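Local coordinates for protein disulfide-isomerase A4 (Rattus norvegicus, PDB 3EC3) that catalyses the rearrangement of disulfide bonds in proteins of the endoplasmic reticulum, the present fragment comprising its noncatalytic b and b' domains, at residues F154-N157 against K158-V162; K164-E168 against Y169-I173. The protein carries 1 engineered substitution. All coordinates share one frame; numbering follows the deposited sequence.

Interaction 1 of 2, residues F154-N157 against K158-V162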
loop_
_atom_site.group_PDB
_atom_site.type_symbol
_atom_site.label_atom_id
_atom_site.label_comp_id
_atom_site.label_asym_id
_atom_site.label_seq_id
_atom_site.Cartn_x
_atom_site.Cartn_y
_atom_site.Cartn_z
ATOM N N PHE A 154 -15.314 0.382 -7.055
ATOM C CA PHE A 154 -16.252 -0.754 -7.155
ATOM C C PHE A 154 -15.466 -2.063 -7.196
ATOM O O PHE A 154 -15.730 -3.001 -6.429
ATOM C CB PHE A 154 -17.164 -0.635 -8.360
ATOM C CG PHE A 154 -18.046 -1.863 -8.565
ATOM C CD1 PHE A 154 -17.678 -2.854 -9.462
ATOM C CD2 PHE A 154 -19.225 -2.018 -7.831
ATOM C CE1 PHE A 154 -18.511 -4.009 -9.662
ATOM C CE2 PHE A 154 -20.047 -3.147 -7.999
ATOM C CZ PHE A 154 -19.677 -4.147 -8.909
ATOM N N TRP A 155 -14.527 -2.143 -8.127
ATOM C CA TRP A 155 -13.727 -3.349 -8.278
ATOM C C TRP A 155 -12.716 -3.557 -7.151
ATOM O O TRP A 155 -12.491 -4.705 -6.711
ATOM C CB TRP A 155 -13.011 -3.322 -9.603
ATOM C CG TRP A 155 -14.007 -3.436 -10.747
ATOM C CD1 TRP A 155 -14.315 -2.487 -11.668
ATOM C CD2 TRP A 155 -14.830 -4.570 -11.036
ATOM N NE1 TRP A 155 -15.263 -2.980 -12.569
ATOM C CE2 TRP A 155 -15.603 -4.251 -12.185
ATOM C CE3 TRP A 155 -14.966 -5.848 -10.460
ATOM C CZ2 TRP A 155 -16.489 -5.142 -12.741
ATOM C CZ3 TRP A 155 -15.874 -6.736 -11.031
ATOM C CH2 TRP A 155 -16.629 -6.361 -12.138
ATOM N N ARG A 156 -12.066 -2.477 -6.739
ATOM C CA ARG A 156 -11.169 -2.561 -5.591
ATOM C C ARG A 156 -11.857 -3.150 -4.354
ATOM O O ARG A 156 -11.242 -3.938 -3.597
ATOM C CB ARG A 156 -10.540 -1.154 -5.301
ATOM C CG ARG A 156 -9.297 -1.211 -4.375
ATOM C CD ARG A 156 -8.918 0.279 -4.008
ATOM N NE ARG A 156 -8.345 0.183 -2.729
ATOM C CZ ARG A 156 -8.817 0.552 -1.578
ATOM N NH1 ARG A 156 -9.912 1.337 -1.352
ATOM N NH2 ARG A 156 -8.034 0.203 -0.602
ATOM N N ASN A 157 -13.127 -2.780 -4.146
ATOM C CA ASN A 157 -13.893 -3.264 -3.044
ATOM C C ASN A 157 -14.042 -4.816 -3.082
ATOM O O ASN A 157 -13.997 -5.453 -2.069
ATOM C CB ASN A 157 -15.266 -2.601 -3.032
ATOM C CG ASN A 157 -15.232 -1.179 -2.500
ATOM O OD1 ASN A 157 -16.160 -0.393 -2.736
ATOM N ND2 ASN A 157 -14.177 -0.839 -1.767
ATOM N N LYS A 158 -14.180 -5.400 -4.271
ATOM C CA LYS A 158 -14.289 -6.879 -4.383
ATOM C C LYS A 158 -12.990 -7.534 -3.975
ATOM O O LYS A 158 -12.988 -8.635 -3.361
ATOM C CB LYS A 158 -14.599 -7.245 -5.831
ATOM C CG LYS A 158 -16.023 -6.805 -6.255
ATOM C CD LYS A 158 -16.289 -7.347 -7.672
ATOM C CE LYS A 158 -17.754 -7.391 -8.080
ATOM N NZ LYS A 158 -18.654 -6.651 -7.187
ATOM N N VAL A 159 -11.888 -6.873 -4.331
ATOM C CA VAL A 159 -10.558 -7.364 -3.958
ATOM C C VAL A 159 -10.326 -7.278 -2.439
ATOM O O VAL A 159 -9.833 -8.229 -1.811
ATOM C CB VAL A 159 -9.433 -6.628 -4.732
ATOM C CG1 VAL A 159 -8.043 -7.334 -4.458
ATOM C CG2 VAL A 159 -9.766 -6.627 -6.228
ATOM N N LEU A 160 -10.732 -6.165 -1.840
ATOM C CA LEU A 160 -10.568 -5.966 -0.395
ATOM C C LEU A 160 -11.300 -7.029 0.439
ATOM O O LEU A 160 -10.805 -7.519 1.488
ATOM C CB LEU A 160 -11.146 -4.602 -0.044
ATOM C CG LEU A 160 -10.246 -3.366 -0.260
ATOM C CD1 LEU A 160 -11.105 -2.095 -0.271
ATOM C CD2 LEU A 160 -9.200 -3.304 0.870
ATOM N N GLU A 161 -12.473 -7.399 -0.041
ATOM C CA GLU A 161 -13.217 -8.527 0.568
ATOM C C GLU A 161 -12.435 -9.846 0.681
ATOM O O GLU A 161 -12.631 -10.585 1.652
ATOM C CB GLU A 161 -14.567 -8.716 -0.122
ATOM C CG GLU A 161 -15.482 -7.507 0.066
ATOM C CD GLU A 161 -15.897 -7.302 1.526
ATOM O OE1 GLU A 161 -16.294 -8.280 2.194
ATOM O OE2 GLU A 161 -15.852 -6.171 2.017
ATOM N N VAL A 162 -11.567 -10.144 -0.285
ATOM C CA VAL A 162 -10.752 -11.346 -0.224
ATOM C C VAL A 162 -9.467 -11.067 0.545
ATOM O O VAL A 162 -9.039 -11.846 1.419
ATOM C CB VAL A 162 -10.456 -11.886 -1.663
ATOM C CG1 VAL A 162 -9.666 -13.202 -1.619
ATOM C CG2 VAL A 162 -11.798 -12.158 -2.426
HETATM O O HOH W 1 -17.842 -3.982 -5.237
#
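Val-159 N, Leu-160 N and Glu-161 N donate to Trp-155 O, Arg-156 O and Asn-157 O four residues earlier, the regular bonds of an alpha helix; Leu-160 N to Arg-156 O measures 2.9 Å with 157° at the hydrogen. The helix, 149-163, is the crossover of a beta-alpha-beta unit in the second thioredoxin-like domain, between parallel strands 135-140 and 170-175.

Lys-158 runs alongside the Trp-155 side chain, in the same direction. Its CD comes to 3.4 Å from Trp-155 CE3, obliquely to the indole, and a nearly eclipsed last torsion (chi4 12°) swings NZ to 3.2 Å from Phe-154 CZ, also oblique to the ring. Phe-154, with CG anti to its own backbone N (chi1 174°), sets CD1 over the centre of one indole face, so the lysine chain meets two aromatic rings that already touch each other. A water gives a hydrogen bond to Phe-154 O at 2.6 Å and accepts a weak one from Lys-158 NZ. With an alanine at Lys-158, the CE3 and CZ3 atoms of the indole would probably lose their aliphatic neighbour and the water its ammonium partner.

Elsewhere round the helix, Leu-160 packs on the buried Arg-156 guanidinium: its CD1 lies over one face, 3.7 Å from Arg-156 CZ. The guanidinium is held by bonds from NE to Val-118 O and from NH1 to Gln-153 OE1 and Gln-85 O, three acceptors that should fix its rotation. Glu-161 directs OE2 to Tyr-88 OH, while its CG lies 3.3 Å from Asn-157 O. The same leucine methyl also meets Asn-157, whose ND2 is 3.6 Å from Leu-160 CD1.

Interaction 2 of 2, residues K164-E168 against Y169-I173; sequences KDFPE and YTFAI
Tyr-169 is met by Glu-168 over one face and, on the same side of the ring plane but out past CD2, by Phe-166, at the close of a type I beta turn that runs from Phe-166 to Tyr-169. The turn is shut by Tyr-169 N donating to Phe-166 O at 3.0 Å; the bond is straight at the hydrogen (166°), although the donor stands well above the carbonyl plane.

Over the centre of one face of the phenol ring sits Glu-168 CG, 3.6 Å from the centroid of the Tyr-169 ring and 11° off its normal, a CH-pi contact. It gets there because Glu-168 CG is wedged between its own backbone N and carbonyl carbon (chi1 65°), which folds the chain over its neighbour. The carboxylate then finds Lys-227: OE2 makes a salt bridge to its NZ, and Tyr-169 OH is hydrogen-bonded to the same nitrogen, so one lysine of helix 216-227 holds both residues.

Phe-166, which is buried, meets the tyrosine through its methylene and its ring atom CD2, CB lying 3.9 Å from Tyr-169 CD2. The same CB reaches the buried ring of Phe-171, in the strand, 3.7 Å from Phe-171 CE1. Phe-171 in turn presents its edge to the turn carbonyl, with CE1 3.6 Å from Phe-166 O and that oxygen in the ring plane. Beyond these contacts the Phe-166 side chain packs on Val-223 and Met-224 of helix 216-227. The arrangement is that of a tight turn leading from the crossover helix into the next parallel strand of a thioredoxin-like beta-alpha-beta unit.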
loop_
_atom_site.group_PDB
_atom_site.type_symbol
_atom_site.label_atom_id
_atom_site.label_comp_id
_atom_site.label_asym_id
_atom_site.label_seq_id
_atom_site.Cartn_x
_atom_site.Cartn_y
_atom_site.Cartn_z
ATOM N N LYS A 164 -8.733 -9.244 2.990
ATOM C CA LYS A 164 -8.774 -9.190 4.467
ATOM C C LYS A 164 -8.719 -10.578 5.077
ATOM O O LYS A 164 -8.409 -10.715 6.259
ATOM C CB LYS A 164 -10.046 -8.517 4.957
ATOM C CG LYS A 164 -11.290 -9.284 4.618
ATOM C CD LYS A 164 -12.381 -8.951 5.629
ATOM C CE LYS A 164 -13.761 -9.206 5.015
ATOM N NZ LYS A 164 -13.825 -10.582 4.489
ATOM N N ASP A 165 -9.035 -11.582 4.269
ATOM C CA ASP A 165 -9.074 -12.985 4.735
ATOM C C ASP A 165 -7.766 -13.734 4.556
ATOM O O ASP A 165 -7.574 -14.846 5.135
ATOM C CB ASP A 165 -10.190 -13.726 4.016
ATOM C CG ASP A 165 -11.549 -13.368 4.558
ATOM O OD1 ASP A 165 -11.617 -12.863 5.697
ATOM O OD2 ASP A 165 -12.550 -13.592 3.845
ATOM N N PHE A 166 -6.852 -13.131 3.787
ATOM C CA PHE A 166 -5.553 -13.734 3.491
ATOM C C PHE A 166 -4.407 -12.783 3.811
ATOM O O PHE A 166 -3.673 -12.362 2.897
ATOM C CB PHE A 166 -5.479 -14.193 2.038
ATOM C CG PHE A 166 -6.495 -15.287 1.696
ATOM C CD1 PHE A 166 -7.772 -14.960 1.221
ATOM C CD2 PHE A 166 -6.158 -16.623 1.846
ATOM C CE1 PHE A 166 -8.714 -15.978 0.923
ATOM C CE2 PHE A 166 -7.078 -17.659 1.535
ATOM C CZ PHE A 166 -8.359 -17.327 1.078
ATOM N N PRO A 167 -4.256 -12.432 5.095
ATOM C CA PRO A 167 -3.208 -11.478 5.412
ATOM C C PRO A 167 -1.816 -11.990 5.068
ATOM O O PRO A 167 -0.861 -11.216 5.039
ATOM C CB PRO A 167 -3.370 -11.289 6.922
ATOM C CG PRO A 167 -4.016 -12.598 7.410
ATOM C CD PRO A 167 -5.003 -12.847 6.310
ATOM N N GLU A 168 -1.698 -13.300 4.853
ATOM C CA GLU A 168 -0.418 -13.921 4.535
ATOM C C GLU A 168 0.045 -13.645 3.087
ATOM O O GLU A 168 1.231 -13.895 2.740
ATOM C CB GLU A 168 -0.516 -15.430 4.757
ATOM C CG GLU A 168 -1.504 -16.119 3.801
ATOM C CD GLU A 168 -2.908 -16.278 4.395
ATOM O OE1 GLU A 168 -3.283 -15.499 5.307
ATOM O OE2 GLU A 168 -3.625 -17.209 3.975
ATOM N N TYR A 169 -0.865 -13.113 2.247
ATOM C CA TYR A 169 -0.507 -12.706 0.883
ATOM C C TYR A 169 -0.710 -11.194 0.733
ATOM O O TYR A 169 -1.543 -10.622 1.431
ATOM C CB TYR A 169 -1.400 -13.424 -0.149
ATOM C CG TYR A 169 -1.424 -14.932 0.036
ATOM C CD1 TYR A 169 -0.249 -15.632 0.358
ATOM C CD2 TYR A 169 -2.612 -15.656 -0.120
ATOM C CE1 TYR A 169 -0.242 -17.040 0.529
ATOM C CE2 TYR A 169 -2.622 -17.067 0.044
ATOM C CZ TYR A 169 -1.450 -17.739 0.366
ATOM O OH TYR A 169 -1.486 -19.107 0.530
ATOM N N THR A 170 0.052 -10.588 -0.170
ATOM C CA THR A 170 -0.113 -9.154 -0.546
ATOM C C THR A 170 -1.074 -9.116 -1.753
ATOM O O THR A 170 -0.987 -9.976 -2.628
ATOM C CB THR A 170 1.233 -8.557 -0.919
ATOM O OG1 THR A 170 2.187 -8.819 0.147
ATOM C CG2 THR A 170 1.117 -7.049 -1.200
ATOM N N PHE A 171 -2.034 -8.181 -1.756
ATOM C CA PHE A 171 -3.002 -8.049 -2.868
ATOM C C PHE A 171 -2.816 -6.648 -3.423
ATOM O O PHE A 171 -2.502 -5.697 -2.664
ATOM C CB PHE A 171 -4.429 -8.165 -2.373
ATOM C CG PHE A 171 -4.867 -9.571 -1.939
ATOM C CD1 PHE A 171 -4.370 -10.178 -0.804
ATOM C CD2 PHE A 171 -5.846 -10.247 -2.673
ATOM C CE1 PHE A 171 -4.811 -11.453 -0.406
ATOM C CE2 PHE A 171 -6.296 -11.534 -2.287
ATOM C CZ PHE A 171 -5.774 -12.135 -1.158
ATOM N N ALA A 172 -2.973 -6.512 -4.735
ATOM C CA ALA A 172 -2.888 -5.190 -5.367
ATOM C C ALA A 172 -3.793 -5.174 -6.579
ATOM O O ALA A 172 -4.036 -6.243 -7.205
ATOM C CB ALA A 172 -1.447 -4.892 -5.784
ATOM N N ILE A 173 -4.288 -3.992 -6.942
ATOM C CA ILE A 173 -4.946 -3.862 -8.242
ATOM C C ILE A 173 -3.878 -3.296 -9.197
ATOM O O ILE A 173 -2.927 -2.620 -8.761
ATOM C CB ILE A 173 -6.187 -2.919 -8.163
ATOM C CG1 ILE A 173 -5.739 -1.493 -7.809
ATOM C CG2 ILE A 173 -7.291 -3.539 -7.211
ATOM C CD1 ILE A 173 -6.882 -0.455 -7.934
#

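How the interactions relate
Interaction 1 lies on helix 149-163 and interaction 2 follows it in the chain, at the loop and the start of strand 170-175; their centres are 11 Å apart. Both belong to the helix, loop and second strand of one beta-alpha-beta unit of the second thioredoxin-like domain. They meet where the helix rests on the sheet: Val-162 CG1 is 3.8 Å from Phe-171 CE2, and Val-159 packs on Phe-171 and Ile-173. Strand 170-175 runs between strands 118-121 and 135-140, parallel to both. Helix 216-227 touches both regions. Both also reach the loop between strands 75-79 and 93-96 of the first thioredoxin-like domain, Arg-156 at Gln-85, Glu-161 and Lys-164 at Tyr-88, and so lie at the domain junction.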